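Local coordinates for protein apical membrane antigen 1, soluble form (Toxoplasma gondii, PDB 2X2Z) that takes part in host cell invasion as a parasite-surface component of the moving junction, the ring formed between the membranes of parasite and host cell, at residues T45-P50 / W287-P292; F96-V101 / I165-M170; P153-S158 / H203-G208. All blocks are in the same frame, centred on the assembly; numbering follows the deposited sequence.

Contact 1: residues T45-P50 / W287-P292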
loop_
_atom_site.group_PDB
_atom_site.type_symbol
_atom_site.label_atom_id
_atom_site.label_comp_id
_atom_site.label_asym_id
_atom_site.label_seq_id
_atom_site.Cartn_x
_atom_site.Cartn_y
_atom_site.Cartn_z
ATOM N N THR A 45 17.211 20.954 10.802
ATOM C CA THR A 45 15.815 20.692 11.207
ATOM C C THR A 45 15.431 19.195 11.016
ATOM O O THR A 45 15.716 18.598 9.973
ATOM C CB THR A 45 14.799 21.676 10.529
ATOM O OG1 THR A 45 15.136 23.034 10.874
ATOM C CG2 THR A 45 13.329 21.394 10.973
ATOM N N LEU A 46 14.848 18.590 12.048
ATOM C CA LEU A 46 14.427 17.181 11.970
ATOM C C LEU A 46 13.055 16.929 11.272
ATOM O O LEU A 46 11.999 17.356 11.774
ATOM C CB LEU A 46 14.450 16.562 13.358
ATOM C CG LEU A 46 14.568 15.041 13.420
ATOM C CD1 LEU A 46 15.803 14.462 12.616
ATOM C CD2 LEU A 46 14.601 14.596 14.896
ATOM N N TYR A 47 13.097 16.212 10.153
ATOM C CA TYR A 47 11.887 15.918 9.323
ATOM C C TYR A 47 11.526 14.433 9.298
ATOM O O TYR A 47 12.391 13.535 9.426
ATOM C CB TYR A 47 12.097 16.375 7.878
ATOM C CG TYR A 47 12.298 17.872 7.770
ATOM C CD1 TYR A 47 13.571 18.398 7.628
ATOM C CD2 TYR A 47 11.206 18.761 7.845
ATOM C CE1 TYR A 47 13.776 19.747 7.535
ATOM C CE2 TYR A 47 11.412 20.144 7.773
ATOM C CZ TYR A 47 12.712 20.622 7.621
ATOM O OH TYR A 47 12.957 21.992 7.523
ATOM N N ARG A 48 10.240 14.167 9.097
ATOM C CA ARG A 48 9.748 12.818 8.977
ATOM C C ARG A 48 9.923 12.473 7.521
ATOM O O ARG A 48 9.816 13.350 6.623
ATOM C CB ARG A 48 8.284 12.757 9.399
ATOM C CG ARG A 48 8.056 13.102 10.887
ATOM C CD ARG A 48 6.659 12.761 11.318
ATOM N NE ARG A 48 6.612 11.321 11.585
ATOM C CZ ARG A 48 5.528 10.602 11.753
ATOM N NH1 ARG A 48 4.299 11.190 11.807
ATOM N NH2 ARG A 48 5.690 9.288 11.945
ATOM N N GLU A 49 10.186 11.185 7.296
ATOM C CA GLU A 49 10.540 10.668 5.983
ATOM C C GLU A 49 9.798 9.386 5.718
ATOM O O GLU A 49 9.810 8.477 6.534
ATOM C CB GLU A 49 12.027 10.351 5.950
ATOM C CG GLU A 49 12.556 9.997 4.561
ATOM C CD GLU A 49 13.951 9.269 4.652
ATOM O OE1 GLU A 49 14.272 8.629 5.655
ATOM O OE2 GLU A 49 14.746 9.384 3.753
ATOM N N PRO A 50 9.183 9.262 4.540
ATOM C CA PRO A 50 8.636 7.943 4.227
ATOM C C PRO A 50 9.710 6.860 4.093
ATOM O O PRO A 50 10.780 7.111 3.461
ATOM C CB PRO A 50 7.917 8.146 2.892
ATOM C CG PRO A 50 7.789 9.720 2.672
ATOM C CD PRO A 50 8.952 10.291 3.509
ATOM N N TRP A 287 0.337 26.161 8.926
ATOM C CA TRP A 287 1.313 25.233 8.323
ATOM C C TRP A 287 2.142 25.904 7.218
ATOM O O TRP A 287 1.640 26.644 6.378
ATOM C CB TRP A 287 0.671 23.919 7.860
ATOM C CG TRP A 287 1.726 22.979 7.453
ATOM C CD1 TRP A 287 2.159 22.741 6.180
ATOM C CD2 TRP A 287 2.581 22.205 8.316
ATOM N NE1 TRP A 287 3.196 21.844 6.194
ATOM C CE2 TRP A 287 3.487 21.507 7.486
ATOM C CE3 TRP A 287 2.664 22.033 9.706
ATOM C CZ2 TRP A 287 4.463 20.628 7.993
ATOM C CZ3 TRP A 287 3.637 21.161 10.209
ATOM C CH2 TRP A 287 4.523 20.463 9.346
ATOM N N ASN A 288 3.433 25.645 7.262
ATOM C CA ASN A 288 4.405 26.380 6.461
ATOM C C ASN A 288 5.707 25.585 6.189
ATOM O O ASN A 288 6.816 26.073 6.410
ATOM C CB ASN A 288 4.711 27.740 7.140
ATOM C CG ASN A 288 5.208 28.765 6.151
ATOM O OD1 ASN A 288 4.956 28.644 4.952
ATOM N ND2 ASN A 288 5.923 29.757 6.631
ATOM N N ASP A 289 5.553 24.354 5.711
ATOM C CA ASP A 289 6.692 23.507 5.349
ATOM C C ASP A 289 6.315 22.541 4.238
ATOM O O ASP A 289 5.146 22.185 4.092
ATOM C CB ASP A 289 7.167 22.716 6.581
ATOM C CG ASP A 289 8.187 23.489 7.418
ATOM O OD1 ASP A 289 7.888 23.776 8.598
ATOM O OD2 ASP A 289 9.293 23.784 6.896
ATOM N N TRP A 290 7.303 22.105 3.462
ATOM C CA TRP A 290 7.067 21.090 2.457
ATOM C C TRP A 290 7.121 19.638 3.001
ATOM O O TRP A 290 6.609 18.715 2.361
ATOM C CB TRP A 290 8.074 21.239 1.351
ATOM C CG TRP A 290 8.175 22.623 0.735
ATOM C CD1 TRP A 290 9.165 23.529 0.934
ATOM C CD2 TRP A 290 7.250 23.222 -0.174
ATOM N NE1 TRP A 290 8.908 24.669 0.207
ATOM C CE2 TRP A 290 7.758 24.495 -0.509
ATOM C CE3 TRP A 290 6.054 22.799 -0.753
ATOM C CZ2 TRP A 290 7.088 25.371 -1.375
ATOM C CZ3 TRP A 290 5.394 23.664 -1.633
ATOM C CH2 TRP A 290 5.905 24.939 -1.919
ATOM N N TRP A 291 7.735 19.435 4.169
ATOM C CA TRP A 291 7.881 18.100 4.751
ATOM C C TRP A 291 7.302 18.124 6.176
ATOM O O TRP A 291 7.449 19.105 6.832
ATOM C CB TRP A 291 9.388 17.716 4.789
ATOM C CG TRP A 291 10.112 17.902 3.442
ATOM C CD1 TRP A 291 9.579 17.690 2.205
ATOM C CD2 TRP A 291 11.494 18.282 3.215
ATOM N NE1 TRP A 291 10.499 17.958 1.220
ATOM C CE2 TRP A 291 11.691 18.308 1.801
ATOM C CE3 TRP A 291 12.571 18.624 4.059
ATOM C CZ2 TRP A 291 12.935 18.633 1.200
ATOM C CZ3 TRP A 291 13.833 18.964 3.455
ATOM C CH2 TRP A 291 13.996 18.949 2.038
ATOM N N PRO A 292 6.731 17.016 6.668
ATOM C CA PRO A 292 6.282 16.952 8.050
ATOM C C PRO A 292 7.440 17.092 9.031
ATOM O O PRO A 292 8.586 16.561 8.788
ATOM C CB PRO A 292 5.740 15.531 8.179
ATOM C CG PRO A 292 5.625 14.998 6.750
ATOM C CD PRO A 292 6.810 15.661 6.089
HETATM O O HOH W 1 11.356 23.981 8.602
#
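Tyr47, on strand 45-49 of domain I, meets Trp291 in a T-shaped pair where a domain II loop lies against domain I. Its CB sits 3.6 Å from Pro292 O, which lies in the ring plane at the edge. With CG anti to the carbonyl carbon and beside the backbone N (chi1 -63°), the ring is carried to where its face meets Trp291. CD2 touches Trp291 CB at 3.7 Å, and Trp291 CE3 stands 3.6 Å above the ring, over its centre, the two planes being 89° apart. Farther out, Tyr47 OH is 2.8 Å from a water, which donates to Asp289 OD2 at 2.7 Å. Tyrosine suits this place because its face receives the indole while its hydroxyl stays in the polar margin. Next to it, Arg48 N donates an almost straight bond to Pro292 O (2.9 Å, 171°). The aliphatic start of Arg48 brushes the proline ring, while NH1 turns off to Asp274 O. Trp291 NE1 bonds to Tyr167 O of domain I. Between these segments one backbone bond and one aromatic pair add to the domain I/domain II interface, and the tyrosine hydroxyl and Asp289 carboxylate are joined through water rather than directly.

Contact 2: residues F96-V101 / I165-M170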
loop_
_atom_site.group_PDB
_atom_site.type_symbol
_atom_site.label_atom_id
_atom_site.label_comp_id
_atom_site.label_asym_id
_atom_site.label_seq_id
_atom_site.Cartn_x
_atom_site.Cartn_y
_atom_site.Cartn_z
ATOM N N PHE A 96 2.937 18.382 -5.904
ATOM C CA PHE A 96 3.933 17.875 -4.945
ATOM C C PHE A 96 5.189 17.522 -5.757
ATOM O O PHE A 96 6.208 17.086 -5.162
ATOM C CB PHE A 96 3.449 16.559 -4.287
ATOM C CG PHE A 96 2.362 16.714 -3.203
ATOM C CD1 PHE A 96 1.680 17.929 -3.010
ATOM C CD2 PHE A 96 2.044 15.624 -2.348
ATOM C CE1 PHE A 96 0.674 18.030 -1.993
ATOM C CE2 PHE A 96 1.060 15.720 -1.358
ATOM C CZ PHE A 96 0.376 16.896 -1.180
ATOM N N ASN A 97 5.119 17.625 -7.079
ATOM C CA ASN A 97 6.257 17.121 -7.923
ATOM C C ASN A 97 7.529 17.975 -7.790
ATOM O O ASN A 97 7.512 19.183 -7.983
ATOM C CB ASN A 97 5.823 16.959 -9.408
ATOM C CG ASN A 97 6.991 16.508 -10.346
ATOM O OD1 ASN A 97 7.634 17.320 -11.076
ATOM N ND2 ASN A 97 7.255 15.286 -10.315
ATOM N N LEU A 98 8.658 17.314 -7.546
ATOM C CA LEU A 98 9.964 17.978 -7.529
ATOM C C LEU A 98 10.204 18.753 -8.817
ATOM O O LEU A 98 10.179 18.146 -9.906
ATOM C CB LEU A 98 11.091 16.938 -7.420
ATOM C CG LEU A 98 12.452 17.618 -7.314
ATOM C CD1 LEU A 98 12.549 17.980 -5.876
ATOM C CD2 LEU A 98 13.537 16.616 -7.642
ATOM N N ASN A 99 10.515 20.052 -8.722
ATOM C CA ASN A 99 10.609 20.838 -9.970
ATOM C C ASN A 99 12.051 21.217 -10.335
ATOM O O ASN A 99 12.297 21.972 -11.279
ATOM C CB ASN A 99 9.726 22.089 -9.893
ATOM C CG ASN A 99 10.183 23.033 -8.844
ATOM O OD1 ASN A 99 11.300 22.908 -8.312
ATOM N ND2 ASN A 99 9.333 23.979 -8.500
ATOM N N PHE A 100 12.996 20.683 -9.594
ATOM C CA PHE A 100 14.412 21.067 -9.764
ATOM C C PHE A 100 14.991 20.750 -11.122
ATOM O O PHE A 100 14.670 19.735 -11.747
ATOM C CB PHE A 100 15.293 20.468 -8.645
ATOM C CG PHE A 100 14.934 20.987 -7.265
ATOM C CD1 PHE A 100 14.101 22.103 -7.112
ATOM C CD2 PHE A 100 15.405 20.363 -6.114
ATOM C CE1 PHE A 100 13.734 22.584 -5.842
ATOM C CE2 PHE A 100 15.043 20.858 -4.818
ATOM C CZ PHE A 100 14.202 21.961 -4.704
ATOM N N VAL A 101 15.840 21.658 -11.575
ATOM C CA VAL A 101 16.668 21.439 -12.730
ATOM C C VAL A 101 18.130 21.234 -12.316
ATOM O O VAL A 101 18.608 21.806 -11.318
ATOM C CB VAL A 101 16.579 22.597 -13.773
ATOM C CG1 VAL A 101 15.161 22.738 -14.329
ATOM C CG2 VAL A 101 17.115 23.877 -13.188
ATOM N N ILE A 165 9.285 12.089 -8.723
ATOM C CA ILE A 165 9.890 12.227 -7.425
ATOM C C ILE A 165 9.085 13.334 -6.794
ATOM O O ILE A 165 8.946 14.412 -7.387
ATOM C CB ILE A 165 11.345 12.687 -7.517
ATOM C CG1 ILE A 165 12.178 11.640 -8.276
ATOM C CG2 ILE A 165 11.849 12.881 -6.119
ATOM C CD1 ILE A 165 11.959 10.207 -7.763
ATOM N N LEU A 166 8.509 13.059 -5.641
ATOM C CA LEU A 166 7.682 14.083 -4.997
ATOM C C LEU A 166 8.475 14.844 -3.928
ATOM O O LEU A 166 8.922 14.290 -2.968
ATOM C CB LEU A 166 6.473 13.439 -4.350
ATOM C CG LEU A 166 5.595 12.552 -5.197
ATOM C CD1 LEU A 166 4.439 12.165 -4.288
ATOM C CD2 LEU A 166 5.112 13.283 -6.452
ATOM N N TYR A 167 8.649 16.129 -4.152
ATOM C CA TYR A 167 9.270 17.018 -3.212
ATOM C C TYR A 167 8.475 17.116 -1.973
ATOM O O TYR A 167 9.055 17.141 -0.890
ATOM C CB TYR A 167 9.389 18.385 -3.832
ATOM C CG TYR A 167 10.139 19.373 -2.992
ATOM C CD1 TYR A 167 11.517 19.228 -2.813
ATOM C CD2 TYR A 167 9.483 20.493 -2.388
ATOM C CE1 TYR A 167 12.227 20.101 -2.061
ATOM C CE2 TYR A 167 10.210 21.415 -1.641
ATOM C CZ TYR A 167 11.613 21.187 -1.512
ATOM O OH TYR A 167 12.425 21.993 -0.790
ATOM N N VAL A 168 7.143 17.205 -2.116
ATOM C CA VAL A 168 6.301 17.136 -0.945
ATOM C C VAL A 168 6.072 15.673 -0.467
ATOM O O VAL A 168 5.458 14.883 -1.173
ATOM C CB VAL A 168 4.942 17.855 -1.168
ATOM C CG1 VAL A 168 4.130 17.763 0.123
ATOM C CG2 VAL A 168 5.165 19.313 -1.573
ATOM N N SER A 169 6.552 15.334 0.744
ATOM C CA SER A 169 6.430 14.023 1.339
ATOM C C SER A 169 5.279 13.987 2.345
ATOM O O SER A 169 4.976 12.932 2.934
ATOM C CB SER A 169 7.727 13.700 2.045
ATOM O OG SER A 169 8.173 14.790 2.814
ATOM N N MET A 170 4.688 15.147 2.591
ATOM C CA MET A 170 3.448 15.168 3.372
ATOM C C MET A 170 2.407 14.335 2.630
ATOM O O MET A 170 2.393 14.310 1.364
ATOM C CB MET A 170 2.969 16.593 3.521
ATOM C CG MET A 170 3.889 17.473 4.301
ATOM S SD MET A 170 3.029 19.028 4.706
ATOM C CE MET A 170 3.137 19.822 3.126
#
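Val168 presses its side chain onto the ring of Phe96 in a CH-pi contact, the apolar centre of a join between two loops of domain I, which has a PAN-like fold. A single beta bridge, Asn97 with Leu166, sets the backbones side by side without building a regular sheet. A chi1 of -179° carries Val168 CG1 to the side opposite the backbone N, 3.7 Å from the centroid of the Phe96 ring and only 4° off the normal, so a methyl points squarely at the pi cloud. Branching at CB makes valine apt here: CB itself packs at 3.5 Å from Phe96 CG while CG1 covers the middle of the ring. Outside the two loops, Phe193 meets Phe96 edge-to-face, and Phe96 CE2 also comes 3.3 Å from the carbonyl oxygen of Met170.

Along the chain, Leu98 brings CD1 to 3.5 Å from Tyr167 CD1, the two side chains crossing at about a right angle. The same methyl lies over a face of Phe100, toward its rim, so one leucine methyl touches both rings. Those rings meet obliquely, with planes 62° apart and Phe100 CZ 3.8 Å from Tyr167 CE1, near the surface. Tyr167 also packs against Trp290 and Trp291 of domain II.

The polar edge is backbone. Phe96 O receives Val168 N at 3.2 Å, in the carbonyl plane on a lone pair, and a weak, bent bond from Tyr167 N. Beyond the bridge, Leu98 N donates to Ile165 O at 2.9 Å, again in the carbonyl plane, while Ile165 N is itself bonded to Ser109 OG.

Contact 3: residues P153-S158 / H203-G208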
loop_
_atom_site.group_PDB
_atom_site.type_symbol
_atom_site.label_atom_id
_atom_site.label_comp_id
_atom_site.label_asym_id
_atom_site.label_seq_id
_atom_site.Cartn_x
_atom_site.Cartn_y
_atom_site.Cartn_z
ATOM N N PRO A 153 9.613 10.509 -1.612
ATOM C CA PRO A 153 8.825 9.394 -2.054
ATOM C C PRO A 153 8.628 9.535 -3.574
ATOM O O PRO A 153 8.914 10.607 -4.150
ATOM C CB PRO A 153 7.512 9.556 -1.234
ATOM C CG PRO A 153 7.420 11.074 -0.987
ATOM C CD PRO A 153 8.865 11.395 -0.681
ATOM N N PHE A 154 8.114 8.501 -4.243
ATOM C CA PHE A 154 7.941 8.604 -5.679
ATOM C C PHE A 154 6.551 8.133 -6.059
ATOM O O PHE A 154 5.970 7.398 -5.317
ATOM C CB PHE A 154 8.954 7.693 -6.385
ATOM C CG PHE A 154 8.680 6.228 -6.190
ATOM C CD1 PHE A 154 7.868 5.537 -7.099
ATOM C CD2 PHE A 154 9.221 5.538 -5.079
ATOM C CE1 PHE A 154 7.597 4.188 -6.938
ATOM C CE2 PHE A 154 8.954 4.184 -4.891
ATOM C CZ PHE A 154 8.127 3.498 -5.828
ATOM N N VAL A 155 6.089 8.503 -7.257
ATOM C CA VAL A 155 4.968 7.836 -7.905
ATOM C C VAL A 155 5.348 7.386 -9.291
ATOM O O VAL A 155 5.786 8.183 -10.100
ATOM C CB VAL A 155 3.764 8.796 -7.994
ATOM C CG1 VAL A 155 2.648 8.190 -8.864
ATOM C CG2 VAL A 155 3.384 9.139 -6.601
ATOM N N TYR A 156 5.165 6.101 -9.567
ATOM C CA TYR A 156 5.304 5.603 -10.933
ATOM C C TYR A 156 3.910 5.696 -11.592
ATOM O O TYR A 156 2.959 5.025 -11.190
ATOM C CB TYR A 156 5.857 4.162 -10.964
ATOM C CG TYR A 156 6.214 3.739 -12.382
ATOM C CD1 TYR A 156 6.937 4.612 -13.190
ATOM C CD2 TYR A 156 5.799 2.494 -12.917
ATOM C CE1 TYR A 156 7.239 4.312 -14.501
ATOM C CE2 TYR A 156 6.111 2.144 -14.253
ATOM C CZ TYR A 156 6.842 3.073 -15.035
ATOM O OH TYR A 156 7.167 2.850 -16.363
ATOM N N ASP A 157 3.812 6.532 -12.625
ATOM C CA ASP A 157 2.662 6.530 -13.501
ATOM C C ASP A 157 2.996 5.518 -14.550
ATOM O O ASP A 157 3.750 5.815 -15.502
ATOM C CB ASP A 157 2.516 7.893 -14.130
ATOM C CG ASP A 157 1.428 7.933 -15.112
ATOM O OD1 ASP A 157 1.138 6.862 -15.659
ATOM O OD2 ASP A 157 0.866 9.025 -15.312
ATOM N N SER A 158 2.441 4.325 -14.359
ATOM C CA SER A 158 2.750 3.164 -15.171
ATOM C C SER A 158 2.095 3.258 -16.537
ATOM O O SER A 158 2.505 2.572 -17.456
ATOM C CB SER A 158 2.301 1.900 -14.479
ATOM O OG SER A 158 0.889 1.862 -14.225
ATOM N N HIS A 203 -5.545 3.740 -10.843
ATOM C CA HIS A 203 -5.007 2.387 -10.549
ATOM C C HIS A 203 -3.571 2.228 -11.110
ATOM O O HIS A 203 -2.815 1.408 -10.606
ATOM C CB HIS A 203 -5.928 1.270 -11.093
ATOM C CG HIS A 203 -7.317 1.330 -10.534
ATOM N ND1 HIS A 203 -8.376 0.604 -11.053
ATOM C CD2 HIS A 203 -7.827 2.051 -9.517
ATOM C CE1 HIS A 203 -9.475 0.881 -10.371
ATOM N NE2 HIS A 203 -9.169 1.754 -9.436
ATOM N N HIS A 204 -3.220 3.049 -12.106
ATOM C CA HIS A 204 -1.947 2.947 -12.840
ATOM C C HIS A 204 -0.874 3.803 -12.105
ATOM O O HIS A 204 0.306 3.795 -12.453
ATOM C CB HIS A 204 -2.146 3.451 -14.260
ATOM C CG HIS A 204 -2.534 4.886 -14.320
ATOM N ND1 HIS A 204 -3.797 5.326 -13.956
ATOM C CD2 HIS A 204 -1.812 5.990 -14.609
ATOM C CE1 HIS A 204 -3.834 6.647 -14.051
ATOM N NE2 HIS A 204 -2.643 7.072 -14.437
ATOM N N LEU A 205 -1.302 4.536 -11.083
ATOM C CA LEU A 205 -0.335 5.208 -10.173
ATOM C C LEU A 205 0.112 4.329 -8.991
ATOM O O LEU A 205 -0.727 3.815 -8.242
ATOM C CB LEU A 205 -0.909 6.546 -9.644
ATOM C CG LEU A 205 -1.366 7.604 -10.660
ATOM C CD1 LEU A 205 -1.701 8.930 -9.952
ATOM C CD2 LEU A 205 -0.290 7.873 -11.756
ATOM N N ILE A 206 1.433 4.206 -8.821
ATOM C CA ILE A 206 2.043 3.483 -7.701
ATOM C C ILE A 206 2.915 4.417 -6.838
ATOM O O ILE A 206 3.927 4.903 -7.264
ATOM C CB ILE A 206 2.854 2.218 -8.201
ATOM C CG1 ILE A 206 1.974 1.302 -9.078
ATOM C CG2 ILE A 206 3.310 1.354 -7.060
ATOM C CD1 ILE A 206 2.250 1.500 -10.502
ATOM N N TYR A 207 2.576 4.570 -5.585
ATOM C CA TYR A 207 3.287 5.420 -4.662
ATOM C C TYR A 207 4.215 4.560 -3.833
ATOM O O TYR A 207 3.883 3.414 -3.492
ATOM C CB TYR A 207 2.197 6.035 -3.711
ATOM C CG TYR A 207 2.713 7.105 -2.750
ATOM C CD1 TYR A 207 2.547 8.464 -3.039
ATOM C CD2 TYR A 207 3.321 6.751 -1.510
ATOM C CE1 TYR A 207 2.977 9.508 -2.133
ATOM C CE2 TYR A 207 3.762 7.779 -0.584
ATOM C CZ TYR A 207 3.591 9.127 -0.920
ATOM O OH TYR A 207 4.041 10.081 -0.081
ATOM N N GLY A 208 5.368 5.125 -3.438
ATOM C CA GLY A 208 6.337 4.385 -2.600
ATOM C C GLY A 208 7.320 5.310 -1.929
ATOM O O GLY A 208 7.527 6.383 -2.416
HETATM O O HOH W 2 -1.598 9.667 -15.338
#
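His204 O is gripped twice by Ser158: the backbone N donates at 2.9 Å, and the hydroxyl OG at 2.7 Å, in the carbonyl plane on a lone pair. Serine suits the place because OG, folded between its own N and carbonyl carbon (chi1 60°), doubles back toward the acceptor that its amide already uses. This closes one end of an antiparallel pairing between strands 154-157 and 205-208, neighbours within the five-stranded sheet of domain I. Tyr156 and Ile206 exchange two backbone bonds, as do Phe154 and Gly208. Phe154 lies back over Gly208, whose N sits 3.9 Å above the ring centre and whose CA is 3.5 Å from Phe154 CE2; lacking a side chain, glycine lets the ring settle there, with helix 127-136 packed against Phe154. On the other face Val155 CG2 touches Tyr207 CD1 at 3.7 Å, their side chains crossing at about a right angle, and Asp157 CB meets Leu205 CD2 at 3.7 Å. The edge of His204 faces the Asp157 carboxylate, and a water bridges His204 NE2 and Asp157 OD2; OD1 bonds to Lys160 N. The chemistry therefore divides: ladder bonds hold the register; Phe154 over Gly208 and Tyr156 beside Ile206 pack on one face, Val155, Tyr207 and Leu205 on the other, where Asp157 brings in a polar end whose water link to the imidazole probably eases the carboxylate's burial.

Overall arrangement
From the N terminus, the chain first passes segment 45-50, whose partner 287-292 comes 237 residues later, so contact 1 closes the widest loop and ties domain I to domain II. Contacts 2 and 3 both nest inside that loop. They cross each other: segment 96-101 is followed by 153-158, then 165-170, then 203-208. Contact 3 joins two strands of the domain I sheet, and contact 2 brings the loop after helix 82-88 to the end of the adjoining strand 162-165. A backbone hydrogen bond from Leu166 N to Pro153 O, 2.9 Å long, links contacts 2 and 3, while Trp287 packing on Met170 brings contacts 1 and 2 together across the domain boundary.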